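Local coordinates for protein aldehyde dehydrogenase 12 (Zea mays, PDB 6D97) that oxidises L-glutamate gamma-semialdehyde with NAD+ as the electron acceptor, the last step of proline catabolism in plants, at residues I251-D254 / G255-N259; G274-R277 / V278-L282. All blocks are in the same frame, centred on the assembly; numbering follows the deposited sequence.

Contact 1 (I251-D254 / G255-N259). With NAD (nicotinamide-adenine-dinucleotide), chain E.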
ATOM      1  N   ILE A 251     -10.459  21.644 -27.442  1.00 27.23           N
ATOM      2  CA  ILE A 251     -10.513  21.695 -28.899  1.00 25.42           C
ATOM      3  C   ILE A 251     -11.750  20.945 -29.378  1.00 28.61           C
ATOM      4  O   ILE A 251     -12.074  19.867 -28.865  1.00 25.34           O
ATOM      5  CB  ILE A 251      -9.233  21.127 -29.547  1.00 25.44           C
ATOM      6  CG1 ILE A 251      -9.312  21.250 -31.072  1.00 26.42           C
ATOM      7  CG2 ILE A 251      -9.000  19.680 -29.134  1.00 24.50           C
ATOM      8  CD1 ILE A 251      -7.990  21.027 -31.787  1.00 30.18           C
ATOM      9  N   ASN A 252     -12.452  21.532 -30.343  1.00 26.32           N
ATOM     10  CA  ASN A 252     -13.545  20.876 -31.045  1.00 29.80           C
ATOM     11  C   ASN A 252     -13.120  20.664 -32.492  1.00 29.01           C
ATOM     12  O   ASN A 252     -12.631  21.597 -33.138  1.00 28.11           O
ATOM     13  CB  ASN A 252     -14.831  21.706 -30.985  1.00 35.51           C
ATOM     14  CG  ASN A 252     -15.301  21.977 -29.564  1.00 31.11           C
ATOM     15  OD1 ASN A 252     -16.096  21.225 -29.007  1.00 36.84           O
ATOM     16  ND2 ASN A 252     -14.836  23.079 -28.989  1.00 33.84           N
ATOM     17  N   SER A 253     -13.291  19.445 -32.989  1.00 31.35           N
ATOM     18  CA  SER A 253     -12.889  19.119 -34.353  1.00 38.40           C
ATOM     19  C   SER A 253     -13.454  17.754 -34.707  1.00 28.95           C
ATOM     20  O   SER A 253     -13.953  17.024 -33.846  1.00 31.61           O
ATOM     21  CB  SER A 253     -11.365  19.121 -34.515  1.00 31.62           C
ATOM     22  OG  SER A 253     -10.776  18.032 -33.824  1.00 32.51           O
ATOM     23  N   ASP A 254     -13.372  17.420 -35.992  1.00 28.20           N
ATOM     24  CA  ASP A 254     -13.623  16.050 -36.391  1.00 36.44           C
ATOM     25  C   ASP A 254     -12.423  15.185 -36.016  1.00 38.31           C
ATOM     26  O   ASP A 254     -11.370  15.682 -35.602  1.00 31.89           O
ATOM     27  CB  ASP A 254     -13.927  15.952 -37.890  1.00 29.08           C
ATOM     28  CG  ASP A 254     -12.819  16.521 -38.769  1.00 48.05           C
ATOM     29  OD1 ASP A 254     -11.623  16.296 -38.491  1.00 49.64           O
ATOM     30  OD2 ASP A 254     -13.154  17.178 -39.777  1.00 58.33           O
ATOM     31  N   GLY A 255     -12.592  13.872 -36.165  1.00 36.08           N
ATOM     32  CA  GLY A 255     -11.537  12.956 -35.767  1.00 30.50           C
ATOM     33  C   GLY A 255     -10.258  13.147 -36.559  1.00 31.99           C
ATOM     34  O   GLY A 255      -9.158  12.989 -36.024  1.00 34.63           O
ATOM     35  N   ALA A 256     -10.381  13.506 -37.839  1.00 34.23           N
ATOM     36  CA  ALA A 256      -9.203  13.592 -38.696  1.00 31.05           C
ATOM     37  C   ALA A 256      -8.286  14.731 -38.273  1.00 35.93           C
ATOM     38  O   ALA A 256      -7.057  14.589 -38.300  1.00 38.95           O
ATOM     39  CB  ALA A 256      -9.623  13.759 -40.156  1.00 30.03           C
ATOM     40  N   VAL A 257      -8.859  15.873 -37.894  1.00 39.72           N
ATOM     41  CA  VAL A 257      -8.035  16.990 -37.448  1.00 34.32           C
ATOM     42  C   VAL A 257      -7.374  16.664 -36.117  1.00 31.87           C
ATOM     43  O   VAL A 257      -6.187  16.945 -35.914  1.00 34.89           O
ATOM     44  CB  VAL A 257      -8.869  18.279 -37.361  1.00 30.73           C
ATOM     45  CG1 VAL A 257      -8.086  19.347 -36.627  1.00 29.35           C
ATOM     46  CG2 VAL A 257      -9.247  18.755 -38.752  1.00 30.73           C
ATOM     47  N   MET A 258      -8.126  16.060 -35.193  1.00 26.94           N
ATOM     48  CA  MET A 258      -7.543  15.658 -33.917  1.00 31.17           C
ATOM     49  C   MET A 258      -6.396  14.680 -34.128  1.00 33.96           C
ATOM     50  O   MET A 258      -5.401  14.706 -33.392  1.00 35.87           O
ATOM     51  CB  MET A 258      -8.613  15.042 -33.017  1.00 28.91           C
ATOM     52  CG  MET A 258      -8.163  14.854 -31.574  1.00 29.08           C
ATOM     53  SD  MET A 258      -7.711  16.425 -30.807  1.00 33.50           S
ATOM     54  CE  MET A 258      -6.978  15.861 -29.276  1.00 24.03           C
ATOM     55  N   ASN A 259      -6.519  13.808 -35.131  1.00 31.21           N
ATOM     56  CA  ASN A 259      -5.435  12.893 -35.465  1.00 33.84           C
ATOM     57  C   ASN A 259      -4.183  13.663 -35.864  1.00 32.83           C
ATOM     58  O   ASN A 259      -3.076  13.351 -35.411  1.00 40.10           O
ATOM     59  CB  ASN A 259      -5.872  11.954 -36.590  1.00 38.02           C
ATOM     60  CG  ASN A 259      -5.314  10.553 -36.436  1.00 49.98           C
ATOM     61  OD1 ASN A 259      -6.034   9.568 -36.602  1.00 58.97           O
ATOM     62  ND2 ASN A 259      -4.028  10.453 -36.110  1.00 44.88           N
TER
HETATM   63  PA  NAD E 601     -15.415   7.144 -31.806  0.70 41.48           P
HETATM   64  O1A NAD E 601     -14.121   6.272 -31.887  0.70 44.06           O
HETATM   65  O2A NAD E 601     -16.251   7.318 -32.976  0.70 42.74           O
HETATM   66  O5B NAD E 601     -15.309   8.586 -31.500  0.70 33.82           O
HETATM   67  C5B NAD E 601     -14.902   8.998 -30.218  0.70 25.30           C
HETATM   68  C4B NAD E 601     -14.037  10.254 -30.216  0.70 29.69           C
HETATM   69  O4B NAD E 601     -12.806  10.076 -30.895  0.70 31.80           O
HETATM   70  C3B NAD E 601     -14.726  11.450 -30.787  0.70 25.90           C
HETATM   71  O3B NAD E 601     -14.415  12.582 -30.070  0.70 20.41           O
HETATM   72  C2B NAD E 601     -14.171  11.517 -32.144  0.70 27.66           C
HETATM   73  O2B NAD E 601     -14.221  12.803 -32.632  0.70 25.50           O
HETATM   74  C1B NAD E 601     -12.785  11.049 -31.904  0.70 25.13           C
HETATM   75  N9A NAD E 601     -12.103  10.508 -33.061  0.70 23.84           N
HETATM   76  C8A NAD E 601     -12.620   9.724 -34.076  0.70 15.63           C
HETATM   77  N7A NAD E 601     -11.641   9.415 -34.934  0.70 26.23           N
HETATM   78  C5A NAD E 601     -10.445   9.978 -34.497  0.70 25.45           C
HETATM   79  C6A NAD E 601      -9.144   9.991 -34.962  0.70 30.42           C
HETATM   80  N6A NAD E 601      -8.817   9.297 -36.176  0.70 26.47           N
HETATM   81  N1A NAD E 601      -8.190  10.649 -34.287  0.70 28.10           N
HETATM   82  C2A NAD E 601      -8.464  11.314 -33.135  0.70 27.52           C
HETATM   83  N3A NAD E 601      -9.731  11.324 -32.646  0.70 30.40           N
HETATM   84  C4A NAD E 601     -10.721  10.676 -33.294  0.70 22.24           C
HETATM   85  O3  NAD E 601     -16.479   6.778 -30.861  0.70 46.70           O
HETATM   86  PN  NAD E 601     -17.962   6.339 -31.224  0.70 46.70           P
HETATM   87  O1N NAD E 601     -18.514   5.829 -29.843  0.70 43.12           O
HETATM   88  O2N NAD E 601     -18.794   7.511 -31.656  0.70 38.01           O
HETATM   89  O5D NAD E 601     -18.057   5.214 -32.219  0.70 43.72           O
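D254 caps the helix that starts at G255. Its carboxylate folds back over the first turn, and OD1 accepts from V257 N at 2.9 Å, the N-H lying nearly along the C-O axis of the acceptor. This reach depends on chi1 of 57°, which places CG between the backbone N and the carbonyl carbon. CG2 of V257 packs against the same OD1. The carbonyl of D254 is also used twice: M258 N donates to O at 3.3 Å, the first i to i+4 bond of the helix, and the hydroxyl of S253 donates to that O at 3.0 Å from a position tilted 26° out of the carbonyl plane.

This is an N-cap in the Rossmann-type domain, where edge strand 249-251 of the five-stranded parallel sheet passes through a short loop into helix 255-265. K222, itself an NAD-binding residue, donates to the carbonyl of S253 and so ties the turn to the neighbouring strand.

Apolar contacts are few. I251 CG2 meets M258 SD at 3.9 Å, the two chains crossing at a slant, while CB of S253 rests against CB and CG1 of V257.

The remaining contacts are with the adenine. The G255 backbone lies over one face of the ring, with no CB to run into N7A, and G255 O is 3.1 Å from NAD N1A. From the same side M258 CB meets the rim, 3.7 Å from NAD C2A. N259 works at the amino edge: NAD N6A donates to its OD1 at 2.8 Å with an N-H...O angle of 161°. K281 NZ is probably a second donor to OD1, and ND2 of N259 is bonded to D285, so both ends of the amide are held and its rotation is fixed.

Contact 2 (G274-R277 / V278-L282). With NAD (nicotinamide-adenine-dinucleotide), chain E.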
ATOM      1  N   GLY A 274     -13.493   5.537 -26.858  1.00 31.27           N
ATOM      2  CA  GLY A 274     -14.354   5.541 -28.031  1.00 23.04           C
ATOM      3  C   GLY A 274     -14.364   4.190 -28.717  1.00 28.23           C
ATOM      4  O   GLY A 274     -14.158   3.152 -28.079  1.00 27.45           O
ATOM      5  N   SER A 275     -14.595   4.218 -30.028  1.00 37.18           N
ATOM      6  CA  SER A 275     -14.731   2.981 -30.787  1.00 37.38           C
ATOM      7  C   SER A 275     -13.413   2.211 -30.838  1.00 42.99           C
ATOM      8  O   SER A 275     -12.324   2.788 -30.769  1.00 47.40           O
ATOM      9  CB  SER A 275     -15.214   3.275 -32.208  1.00 37.43           C
ATOM     10  OG  SER A 275     -14.252   4.030 -32.923  1.00 36.48           O
ATOM     11  N   SER A 276     -13.527   0.882 -30.957  1.00 44.25           N
ATOM     12  CA  SER A 276     -12.343   0.031 -31.062  1.00 46.50           C
ATOM     13  C   SER A 276     -11.560   0.310 -32.339  1.00 39.63           C
ATOM     14  O   SER A 276     -10.333   0.154 -32.358  1.00 35.67           O
ATOM     15  CB  SER A 276     -12.750  -1.446 -31.002  1.00 48.11           C
ATOM     16  OG  SER A 276     -11.620  -2.304 -31.023  1.00 57.33           O
ATOM     17  N   ARG A 277     -12.249   0.718 -33.407  1.00 39.50           N
ATOM     18  CA  ARG A 277     -11.578   1.017 -34.669  1.00 40.60           C
ATOM     19  C   ARG A 277     -10.614   2.189 -34.513  1.00 30.61           C
ATOM     20  O   ARG A 277      -9.453   2.114 -34.928  1.00 36.21           O
ATOM     21  CB  ARG A 277     -12.627   1.305 -35.748  1.00 44.19           C
ATOM     22  CG  ARG A 277     -12.186   1.036 -37.180  1.00 50.57           C
ATOM     23  CD  ARG A 277     -11.805   2.320 -37.886  1.00 62.26           C
ATOM     24  NE  ARG A 277     -12.917   3.265 -37.929  1.00 71.21           N
ATOM     25  CZ  ARG A 277     -12.765   4.584 -37.921  1.00 73.35           C
ATOM     26  NH1 ARG A 277     -11.548   5.105 -37.864  1.00 70.23           N
ATOM     27  NH2 ARG A 277     -13.826   5.379 -37.959  1.00 71.10           N
ATOM     28  N   VAL A 278     -11.079   3.281 -33.900  1.00 38.35           N
ATOM     29  CA  VAL A 278     -10.235   4.462 -33.738  1.00 41.64           C
ATOM     30  C   VAL A 278      -9.143   4.206 -32.706  1.00 41.63           C
ATOM     31  O   VAL A 278      -8.017   4.702 -32.836  1.00 42.41           O
ATOM     32  CB  VAL A 278     -11.097   5.681 -33.361  1.00 38.14           C
ATOM     33  CG1 VAL A 278     -10.225   6.899 -33.137  1.00 42.00           C
ATOM     34  CG2 VAL A 278     -12.135   5.960 -34.436  1.00 24.26           C
ATOM     35  N   ALA A 279      -9.455   3.424 -31.667  1.00 36.02           N
ATOM     36  CA  ALA A 279      -8.479   3.156 -30.615  1.00 34.84           C
ATOM     37  C   ALA A 279      -7.252   2.437 -31.162  1.00 31.67           C
ATOM     38  O   ALA A 279      -6.117   2.767 -30.801  1.00 36.25           O
ATOM     39  CB  ALA A 279      -9.125   2.334 -29.499  1.00 28.81           C
ATOM     40  N   GLU A 280      -7.463   1.447 -32.035  1.00 31.07           N
ATOM     41  CA  GLU A 280      -6.342   0.702 -32.597  1.00 41.25           C
ATOM     42  C   GLU A 280      -5.563   1.543 -33.604  1.00 37.98           C
ATOM     43  O   GLU A 280      -4.331   1.453 -33.670  1.00 47.12           O
ATOM     44  CB  GLU A 280      -6.842  -0.593 -33.241  1.00 38.92           C
ATOM     45  CG  GLU A 280      -7.472  -1.571 -32.260  1.00 41.75           C
ATOM     46  CD  GLU A 280      -6.499  -2.026 -31.191  1.00 42.97           C
ATOM     47  OE1 GLU A 280      -5.299  -2.177 -31.504  1.00 43.61           O
ATOM     48  OE2 GLU A 280      -6.930  -2.220 -30.035  1.00 46.41           O
ATOM     49  N   LYS A 281      -6.264   2.357 -34.399  1.00 37.06           N
ATOM     50  CA  LYS A 281      -5.587   3.272 -35.314  1.00 28.97           C
ATOM     51  C   LYS A 281      -4.707   4.253 -34.549  1.00 38.70           C
ATOM     52  O   LYS A 281      -3.546   4.478 -34.912  1.00 39.69           O
ATOM     53  CB  LYS A 281      -6.616   4.024 -36.159  1.00 32.50           C
ATOM     54  CG  LYS A 281      -6.015   4.923 -37.226  1.00 41.09           C
ATOM     55  CD  LYS A 281      -7.018   5.976 -37.673  1.00 45.94           C
ATOM     56  CE  LYS A 281      -6.519   6.747 -38.882  1.00 48.00           C
ATOM     57  NZ  LYS A 281      -5.159   7.297 -38.647  1.00 48.23           N
ATOM     58  N   LEU A 282      -5.249   4.849 -33.482  1.00 34.02           N
ATOM     59  CA  LEU A 282      -4.460   5.769 -32.670  1.00 36.83           C
ATOM     60  C   LEU A 282      -3.312   5.050 -31.975  1.00 43.12           C
ATOM     61  O   LEU A 282      -2.205   5.592 -31.873  1.00 41.62           O
ATOM     62  CB  LEU A 282      -5.348   6.471 -31.641  1.00 29.54           C
ATOM     63  CG  LEU A 282      -6.268   7.583 -32.146  1.00 36.89           C
ATOM     64  CD1 LEU A 282      -6.756   8.440 -30.990  1.00 31.90           C
ATOM     65  CD2 LEU A 282      -5.536   8.434 -33.163  1.00 30.68           C
TER
HETATM   66  PA  NAD E 601     -15.415   7.144 -31.806  0.70 41.48           P
HETATM   67  O1A NAD E 601     -14.121   6.272 -31.887  0.70 44.06           O
HETATM   68  O2A NAD E 601     -16.251   7.318 -32.976  0.70 42.74           O
HETATM   69  O5B NAD E 601     -15.309   8.586 -31.500  0.70 33.82           O
HETATM   70  C5B NAD E 601     -14.902   8.998 -30.218  0.70 25.30           C
HETATM   71  C4B NAD E 601     -14.037  10.254 -30.216  0.70 29.69           C
HETATM   72  O4B NAD E 601     -12.806  10.076 -30.895  0.70 31.80           O
HETATM   73  C3B NAD E 601     -14.726  11.450 -30.787  0.70 25.90           C
HETATM   74  O3B NAD E 601     -14.415  12.582 -30.070  0.70 20.41           O
HETATM   75  C2B NAD E 601     -14.171  11.517 -32.144  0.70 27.66           C
HETATM   76  O2B NAD E 601     -14.221  12.803 -32.632  0.70 25.50           O
HETATM   77  C1B NAD E 601     -12.785  11.049 -31.904  0.70 25.13           C
HETATM   78  N9A NAD E 601     -12.103  10.508 -33.061  0.70 23.84           N
HETATM   79  C8A NAD E 601     -12.620   9.724 -34.076  0.70 15.63           C
HETATM   80  N7A NAD E 601     -11.641   9.415 -34.934  0.70 26.23           N
HETATM   81  C5A NAD E 601     -10.445   9.978 -34.497  0.70 25.45           C
HETATM   82  C6A NAD E 601      -9.144   9.991 -34.962  0.70 30.42           C
HETATM   83  N6A NAD E 601      -8.817   9.297 -36.176  0.70 26.47           N
HETATM   84  N1A NAD E 601      -8.190  10.649 -34.287  0.70 28.10           N
HETATM   85  C2A NAD E 601      -8.464  11.314 -33.135  0.70 27.52           C
HETATM   86  N3A NAD E 601      -9.731  11.324 -32.646  0.70 30.40           N
HETATM   87  C4A NAD E 601     -10.721  10.676 -33.294  0.70 22.24           C
HETATM   88  O3  NAD E 601     -16.479   6.778 -30.861  0.70 46.70           O
HETATM   89  PN  NAD E 601     -17.962   6.339 -31.224  0.70 46.70           P
HETATM   90  O1N NAD E 601     -18.514   5.829 -29.843  0.70 43.12           O
HETATM   91  O2N NAD E 601     -18.794   7.511 -31.656  0.70 38.01           O
HETATM   92  O5D NAD E 601     -18.057   5.214 -32.219  0.70 43.72           O
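V278 stands between S275, R277 and the NAD, and its two methyls part to different neighbours. CB lies 3.4 Å from the phosphate oxygen NAD O1A. CG1, anti to the backbone N (chi1 178°), extends over a face of the adenine, 3.4 Å from NAD C5A. The other methyl, CG2, turns to the phosphate side: it is 3.2 Å from S275 OG, about as near to O1A, and over one face of the R277 guanidinium, offset toward the rim.

All this happens at the start of helix 276-285, the helix of the beta-alpha-beta unit between strands 269-273 and 290-293 of the Rossmann-type sheet, with S275 as its N-cap. The capping bond from V278 N to S275 OG is weak at 3.4 Å, whereas the hydroxyl commits itself to the cofactor, donating to O1A. As modelled, S275 OG is 2.5 Å from NAD O1A, so short that the exact length is doubtful. S275 N donates to NAD O1A as well, at 2.8 Å, and less directly to the bridging O3. The positive end of the helix dipole probably favours the phosphate here. Further along, L282 CD2 touches NAD N1A at 3.6 Å.

In the fold
Both contacts are N-caps of helices in the NAD-binding domain, and together they hold the adenine and the neighbouring phosphate: the G255 backbone of contact 1 and V278 CG1 of contact 2 lie on opposite adenine faces, with M258 and L282 at the rim on those two sides. The cap of contact 1, D254, is exposed, while the S275 cap of contact 2 is partly covered beside NAD. Their polar work differs with position. At the sheet edge, the aspartate cap serves the helix itself and a side-chain amide reads the amino group; next to strand 269-273, nearer the chain centre, the serine cap is turned to the phosphate. The two helices meet where N259 OD1 packs on L282 CD2.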